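Local coordinates for protein acyl-CoA hydrolase (Bacillus cereus, PDB 1Y7U) that probably hydrolyses long-chain fatty acyl-CoA thioesters, and binds coenzyme A in pockets to which two subunits contribute, at residues S44-V49 against A65-V70; S95-V100 against E156-R161. All blocks are in the same frame, centred on the assembly; numbering follows the deposited sequence.

In the fold
Both contacts rest on the same five-stranded antiparallel sheet of the HotDog fold. Their centres are about 11 Å apart. Contact 1 comes first along the chain. It joins the central helix 39-58 to strand 61-71, an outermost strand of the sheet within this chain. Contact 2 joins strand 95-105, the middle strand of the five, to the C-terminal helix 142-170. The two meet where M46 packs on V100. Both reach coenzyme A: the adenine lies between A65 of contact 1 and R158 of contact 2. D71 of the second subunit also bonds the ligand, so the pocket is formed at the interface with that subunit.

Contact 1: S44-V49 against A65-V70; sequences SEMDMV and ASMDWV. With COA (coenzyme A), chain F.
M46 is the first residue of 44-49 to meet 65-70, and M67 is its main partner. Both are selenomethionines. The contact belongs to the HotDog fold, in which helix 39-58 lies against the concave face of a curved antiparallel sheet. M46 keeps CG anti to its carbonyl carbon (chi1 -63°), and its chain bends at chi3. The side chain of M67 crosses it at about a right angle. The touch is methyl to stem: M67 CE sits 3.6 Å from M46 CB. Farther out, M46 SE comes within 4.4 Å of V70 CG2, one branch of the valine. V100 and V102 of strand 95-105 also pack on M46.

D47 follows. M67 CE lies 3.9 Å from the backbone D47 N and 4.3 Å from D47 CB, so one methyl lies against two neighbouring residues of the helix. A bend at chi2 (-72°) helps bring M67 CE to the helix. V120 of strand 112-125 touches both M67 and D47. The carboxylate of D47 turns elsewhere: OD2 makes a weak hydrogen bond to the backbone N of G40 of the second subunit.

No hydrogen bond joins the two segments; the contact is apolar and buried. The strand has other partners. S66, M67 and V70 pair with an antiparallel strand of the second subunit, which carries the sheet across the interface. A65 and S66 both face T121 in a classic beta bulge. A65 CB lies over a face of the coenzyme A adenine, 4.0 Å from the ligand's C4A. There A65 O is 3.6 Å from the ligand's N6A, and S66 OG is 3.3 Å from its N1A.

Contact 2: S95-V100 against E156-R161; sequences SMEVFV and EQRHIR. With COA (coenzyme A), chain F.
S95 and R158 meet beside the 3'-phosphorylated ribose of coenzyme A, with S95 OG 3.7 Å from R158 NH2. Most of the polar contacts run through the ligand. The hydrogen bonds come from S95. Its backbone N donates to phosphate oxygen O7A of coenzyme A at 2.9 Å, with an N-H...O angle of 152°. Its hydroxyl is near two acceptors of the same group: S95 OG is 2.7 Å from O7A and 3.0 Å from the ester oxygen O3B. A chi1 of 63° sets OG between the backbone N and the carbonyl carbon, so hydroxyl and amide reach the phosphate together. The backbone N of T94 also bonds the ligand.

The charged groups approach without a salt bridge. The side chains of E97 and R158 run antiparallel alongside one another, and their carboxylate and guanidinium planes are 57° apart. E97 OE2 stays 4.4 Å from R158 NH2. It sits off the guanidinium plane, and no N-H points at it. The pair may still attract at that range.

In the HotDog fold the contact lies at the start of the middle strand 95-105, where helix 142-170 comes up to the sheet. S95 and R158 both line the coenzyme A pocket. K162, one turn after R158, is also part of the pocket.

Packing fills the remainder. R158 NH2 rests 4.0 Å from E97 CG. T121 and W90 touch both E97 and R158. The arginine chain, bent at chi3, passes the rim of the adenine face opposite A65. CG and CD lie on that side, with R158 CD 3.6 Å from N3A of coenzyme A. The ribose hydroxyl O2B lies over one face of the guanidinium.

Contact 1: S44-V49 against A65-V70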
# COMPACT_ATOMS: atom_id res chain seq x y z
N SER A 44 3.90 -2.71 -14.20
CA SER A 44 3.50 -1.48 -13.53
C SER A 44 4.72 -0.57 -13.39
O SER A 44 4.67 0.63 -13.67
CB SER A 44 2.93 -1.77 -12.15
OG SER A 44 2.49 -0.57 -11.53
N GLU A 45 5.84 -1.17 -12.99
CA GLU A 45 7.05 -0.41 -12.79
C GLU A 45 7.67 0.12 -14.08
O GLU A 45 8.20 1.22 -14.10
CB GLU A 45 8.07 -1.26 -12.05
CG GLU A 45 8.75 -0.49 -10.95
CD GLU A 45 7.81 -0.17 -9.81
OE1 GLU A 45 7.60 -1.06 -8.96
OE2 GLU A 45 7.28 0.96 -9.78
N MSE A 46 7.62 -0.67 -15.15
CA MSE A 46 8.20 -0.22 -16.42
C MSE A 46 7.48 1.04 -16.87
O MSE A 46 8.12 2.04 -17.23
CB MSE A 46 8.05 -1.29 -17.49
CG MSE A 46 8.79 -2.57 -17.20
SE MSE A 46 8.56 -3.81 -18.65
CE MSE A 46 10.41 -4.03 -19.15
N ASP A 47 6.16 0.99 -16.85
CA ASP A 47 5.33 2.12 -17.25
C ASP A 47 5.60 3.33 -16.37
O ASP A 47 5.72 4.46 -16.86
CB ASP A 47 3.84 1.72 -17.16
CG ASP A 47 2.90 2.89 -17.43
OD1 ASP A 47 2.90 3.41 -18.57
OD2 ASP A 47 2.16 3.29 -16.51
N MSE A 48 5.73 3.10 -15.07
CA MSE A 48 5.95 4.18 -14.12
C MSE A 48 7.21 4.96 -14.41
O MSE A 48 7.19 6.18 -14.59
CB MSE A 48 6.02 3.61 -12.71
CG MSE A 48 6.20 4.66 -11.62
SE MSE A 48 4.78 5.98 -11.57
CE MSE A 48 5.76 7.45 -12.32
N VAL A 49 8.32 4.24 -14.43
CA VAL A 49 9.61 4.84 -14.66
C VAL A 49 9.66 5.48 -16.06
O VAL A 49 10.34 6.49 -16.28
CB VAL A 49 10.69 3.75 -14.47
CG1 VAL A 49 11.12 3.19 -15.81
CG2 VAL A 49 11.83 4.30 -13.66
N ALA A 65 0.02 5.55 -24.06
CA ALA A 65 -0.75 5.08 -25.21
C ALA A 65 -0.66 3.59 -25.46
O ALA A 65 -1.64 2.95 -25.84
CB ALA A 65 -0.32 5.83 -26.47
N SER A 66 0.52 3.01 -25.26
CA SER A 66 0.65 1.59 -25.49
C SER A 66 1.85 0.95 -24.83
O SER A 66 2.79 1.62 -24.41
CB SER A 66 0.70 1.32 -27.00
OG SER A 66 1.90 1.83 -27.57
N MSE A 67 1.80 -0.37 -24.75
CA MSE A 67 2.88 -1.17 -24.20
C MSE A 67 3.25 -2.16 -25.29
O MSE A 67 2.37 -2.82 -25.86
CB MSE A 67 2.39 -1.94 -22.97
CG MSE A 67 3.05 -1.55 -21.66
SE MSE A 67 4.89 -2.11 -21.45
CE MSE A 67 5.12 -1.62 -19.59
N ASP A 68 4.54 -2.28 -25.59
CA ASP A 68 4.96 -3.24 -26.61
C ASP A 68 4.94 -4.62 -25.93
O ASP A 68 5.00 -4.70 -24.71
CB ASP A 68 6.37 -2.92 -27.08
CG ASP A 68 6.60 -3.31 -28.52
OD1 ASP A 68 6.42 -2.45 -29.40
OD2 ASP A 68 6.95 -4.48 -28.77
N TRP A 69 4.88 -5.70 -26.69
CA TRP A 69 4.86 -6.99 -26.02
C TRP A 69 6.08 -7.15 -25.12
O TRP A 69 7.13 -6.58 -25.38
CB TRP A 69 4.76 -8.13 -27.02
CG TRP A 69 5.81 -8.13 -28.06
CD1 TRP A 69 7.16 -8.26 -27.86
CD2 TRP A 69 5.61 -8.08 -29.47
NE1 TRP A 69 7.81 -8.29 -29.07
CE2 TRP A 69 6.88 -8.18 -30.08
CE3 TRP A 69 4.48 -7.96 -30.29
CZ2 TRP A 69 7.06 -8.17 -31.46
CZ3 TRP A 69 4.65 -7.94 -31.67
CH2 TRP A 69 5.93 -8.05 -32.24
N VAL A 70 5.92 -7.92 -24.05
CA VAL A 70 7.00 -8.12 -23.10
C VAL A 70 7.25 -9.59 -22.81
O VAL A 70 6.32 -10.32 -22.47
CB VAL A 70 6.70 -7.42 -21.75
CG1 VAL A 70 7.80 -7.72 -20.78
CG2 VAL A 70 6.58 -5.94 -21.92
N1A COA F . -0.04 3.16 -29.87
C2A COA F . 1.02 3.97 -30.09
N3A COA F . 0.81 5.28 -30.39
C4A COA F . -0.41 5.77 -30.46
C5A COA F . -1.47 4.97 -30.20
C6A COA F . -1.30 3.64 -29.90
N6A COA F . -2.25 2.89 -29.34
N7A COA F . -2.53 5.71 -30.34
C8A COA F . -2.18 6.94 -30.64
N9A COA F . -0.87 6.99 -30.74
C1B COA F . -0.12 8.23 -30.98
C2B COA F . 0.39 8.43 -32.39
O2B COA F . 1.71 7.97 -32.41
C3B COA F . 0.34 9.91 -32.64
O3B COA F . 1.67 10.26 -32.66
P3B COA F . 2.40 11.38 -33.38
O7A COA F . 3.62 11.47 -32.75
O8A COA F . 1.87 12.67 -33.42
O9A COA F . 2.70 11.00 -34.67
C4B COA F . -0.28 10.42 -31.37
O4B COA F . -0.95 9.33 -30.85
C5B COA F . -1.29 11.51 -31.54
O5B COA F . -2.57 10.93 -31.61
P1A COA F . -3.85 11.67 -32.20
O1A COA F . -4.39 10.98 -33.38
O2A COA F . -3.53 13.04 -32.60
O3A COA F . -5.00 11.61 -31.12
P2A COA F . -5.51 10.39 -30.24
O4A COA F . -5.66 9.13 -30.98
O5A COA F . -6.79 10.81 -29.72
O6A COA F . -4.49 10.21 -29.04
CBP COA F . -5.07 8.45 -27.43
CCP COA F . -4.78 9.92 -27.69
CDP COA F . -5.69 7.74 -28.61
CEP COA F . -3.79 7.73 -27.10
CAP COA F . -6.23 8.35 -26.44
OAP COA F . -7.38 7.82 -27.06
C9P COA F . -6.11 8.18 -24.96
O9P COA F . -6.27 9.29 -24.15
N8P COA F . -5.87 7.01 -24.47
C7P COA F . -5.07 6.83 -23.31
C6P COA F . -5.28 7.83 -22.18
C5P COA F . -4.97 7.28 -20.83
O5P COA F . -5.51 7.75 -19.82
N4P COA F . -4.11 6.29 -20.80
C3P COA F . -4.11 5.36 -19.74
C2P COA F . -5.23 4.39 -19.95
S1P COA F . -6.50 4.60 -18.75

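Contact 2: S95-V100 against E156-R161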
# COMPACT_ATOMS: atom_id res chain seq x y z
N SER A 95 3.91 12.18 -29.93
CA SER A 95 4.19 11.02 -29.08
C SER A 95 5.67 10.71 -28.99
O SER A 95 6.47 11.25 -29.74
CB SER A 95 3.47 9.80 -29.63
OG SER A 95 3.96 9.47 -30.91
N MSE A 96 6.01 9.82 -28.07
CA MSE A 96 7.40 9.43 -27.88
C MSE A 96 7.47 7.99 -27.41
O MSE A 96 6.59 7.51 -26.69
CB MSE A 96 8.04 10.37 -26.86
CG MSE A 96 7.15 10.66 -25.69
SE MSE A 96 7.46 12.39 -24.90
CE MSE A 96 9.27 12.08 -24.39
N GLU A 97 8.50 7.27 -27.85
CA GLU A 97 8.67 5.89 -27.43
C GLU A 97 9.77 5.80 -26.41
O GLU A 97 10.90 6.23 -26.64
CB GLU A 97 9.00 4.99 -28.60
CG GLU A 97 7.80 4.65 -29.43
CD GLU A 97 8.02 3.39 -30.21
OE1 GLU A 97 7.91 2.30 -29.61
OE2 GLU A 97 8.31 3.48 -31.42
N VAL A 98 9.42 5.25 -25.26
CA VAL A 98 10.37 5.12 -24.17
C VAL A 98 10.82 3.68 -24.04
O VAL A 98 10.01 2.76 -23.91
CB VAL A 98 9.73 5.58 -22.85
CG1 VAL A 98 10.77 5.56 -21.75
CG2 VAL A 98 9.14 6.98 -23.02
N PHE A 99 12.13 3.49 -24.09
CA PHE A 99 12.71 2.17 -23.95
C PHE A 99 12.84 1.91 -22.45
O PHE A 99 13.18 2.82 -21.68
CB PHE A 99 14.08 2.10 -24.60
CG PHE A 99 14.78 0.79 -24.40
CD1 PHE A 99 14.32 -0.36 -25.04
CD2 PHE A 99 15.85 0.69 -23.51
CE1 PHE A 99 14.93 -1.60 -24.80
CE2 PHE A 99 16.46 -0.55 -23.27
CZ PHE A 99 16.00 -1.70 -23.91
N VAL A 100 12.56 0.69 -22.03
CA VAL A 100 12.67 0.34 -20.63
C VAL A 100 13.44 -0.95 -20.50
O VAL A 100 13.17 -1.93 -21.20
CB VAL A 100 11.30 0.17 -19.97
CG1 VAL A 100 11.49 0.01 -18.47
CG2 VAL A 100 10.43 1.37 -20.28
N GLU A 156 6.42 1.45 -36.55
CA GLU A 156 5.73 1.22 -37.82
C GLU A 156 4.56 0.25 -37.67
O GLU A 156 3.50 0.46 -38.26
CB GLU A 156 6.69 0.71 -38.89
CG GLU A 156 7.62 1.77 -39.44
CD GLU A 156 8.51 1.24 -40.55
OE1 GLU A 156 7.98 0.63 -41.50
OE2 GLU A 156 9.75 1.43 -40.46
N GLN A 157 4.76 -0.80 -36.88
CA GLN A 157 3.74 -1.80 -36.63
C GLN A 157 2.68 -1.28 -35.67
O GLN A 157 1.64 -1.90 -35.48
CB GLN A 157 4.37 -3.03 -35.99
CG GLN A 157 4.56 -4.21 -36.89
CD GLN A 157 4.46 -5.50 -36.11
OE1 GLN A 157 3.38 -5.85 -35.64
NE2 GLN A 157 5.58 -6.20 -35.96
N ARG A 158 2.97 -0.13 -35.08
CA ARG A 158 2.09 0.50 -34.10
C ARG A 158 0.66 0.59 -34.60
O ARG A 158 -0.30 0.28 -33.88
CB ARG A 158 2.62 1.90 -33.79
CG ARG A 158 1.54 2.94 -33.54
CD ARG A 158 2.09 4.34 -33.66
NE ARG A 158 3.06 4.64 -32.62
CZ ARG A 158 3.80 5.75 -32.60
NH1 ARG A 158 3.66 6.65 -33.57
NH2 ARG A 158 4.67 5.95 -31.62
N HIS A 159 0.53 1.02 -35.85
CA HIS A 159 -0.75 1.21 -36.50
C HIS A 159 -1.51 -0.09 -36.72
O HIS A 159 -2.73 -0.13 -36.55
CB HIS A 159 -0.49 1.92 -37.82
CG HIS A 159 0.47 3.06 -37.69
ND1 HIS A 159 0.19 4.19 -36.95
CD2 HIS A 159 1.73 3.22 -38.15
CE1 HIS A 159 1.23 5.00 -36.97
NE2 HIS A 159 2.18 4.44 -37.69
N ILE A 160 -0.81 -1.15 -37.10
CA ILE A 160 -1.46 -2.44 -37.30
C ILE A 160 -2.02 -2.86 -35.94
O ILE A 160 -3.21 -3.16 -35.81
CB ILE A 160 -0.49 -3.55 -37.73
CG1 ILE A 160 0.67 -2.98 -38.55
CG2 ILE A 160 -1.24 -4.61 -38.52
CD1 ILE A 160 0.26 -2.26 -39.82
N ARG A 161 -1.15 -2.87 -34.94
CA ARG A 161 -1.52 -3.25 -33.58
C ARG A 161 -2.79 -2.53 -33.13
O ARG A 161 -3.79 -3.16 -32.80
CB ARG A 161 -0.37 -2.95 -32.63
CG ARG A 161 0.90 -3.71 -32.93
CD ARG A 161 0.77 -5.18 -32.57
NE ARG A 161 1.17 -6.06 -33.67
CZ ARG A 161 0.40 -6.35 -34.71
NH1 ARG A 161 0.84 -7.15 -35.67
NH2 ARG A 161 -0.83 -5.85 -34.80
N1A COA F . -0.04 3.16 -29.87
C2A COA F . 1.02 3.97 -30.09
N3A COA F . 0.81 5.28 -30.39
C4A COA F . -0.41 5.77 -30.46
C5A COA F . -1.47 4.97 -30.20
C6A COA F . -1.30 3.64 -29.90
N6A COA F . -2.25 2.89 -29.34
N7A COA F . -2.53 5.71 -30.34
C8A COA F . -2.18 6.94 -30.64
N9A COA F . -0.87 6.99 -30.74
C1B COA F . -0.12 8.23 -30.98
C2B COA F . 0.39 8.43 -32.39
O2B COA F . 1.71 7.97 -32.41
C3B COA F . 0.34 9.91 -32.64
O3B COA F . 1.67 10.26 -32.66
P3B COA F . 2.40 11.38 -33.38
O7A COA F . 3.62 11.47 -32.75
O8A COA F . 1.87 12.67 -33.42
O9A COA F . 2.70 11.00 -34.67
C4B COA F . -0.28 10.42 -31.37
O4B COA F . -0.95 9.33 -30.85
C5B COA F . -1.29 11.51 -31.54
O5B COA F . -2.57 10.93 -31.61
P1A COA F . -3.85 11.67 -32.20
O1A COA F . -4.39 10.98 -33.38
O2A COA F . -3.53 13.04 -32.60
O3A COA F . -5.00 11.61 -31.12
P2A COA F . -5.51 10.39 -30.24
O4A COA F . -5.66 9.13 -30.98
O5A COA F . -6.79 10.81 -29.72
O6A COA F . -4.49 10.21 -29.04
CBP COA F . -5.07 8.45 -27.43
CCP COA F . -4.78 9.92 -27.69
CDP COA F . -5.69 7.74 -28.61
CEP COA F . -3.79 7.73 -27.10
CAP COA F . -6.23 8.35 -26.44
OAP COA F . -7.38 7.82 -27.06
C9P COA F . -6.11 8.18 -24.96
O9P COA F . -6.27 9.29 -24.15
N8P COA F . -5.87 7.01 -24.47
C7P COA F . -5.07 6.83 -23.31
C6P COA F . -5.28 7.83 -22.18
C5P COA F . -4.97 7.28 -20.83
O5P COA F . -5.51 7.75 -19.82
N4P COA F . -4.11 6.29 -20.80
C3P COA F . -4.11 5.36 -19.74
C2P COA F . -5.23 4.39 -19.95
S1P COA F . -6.50 4.60 -18.75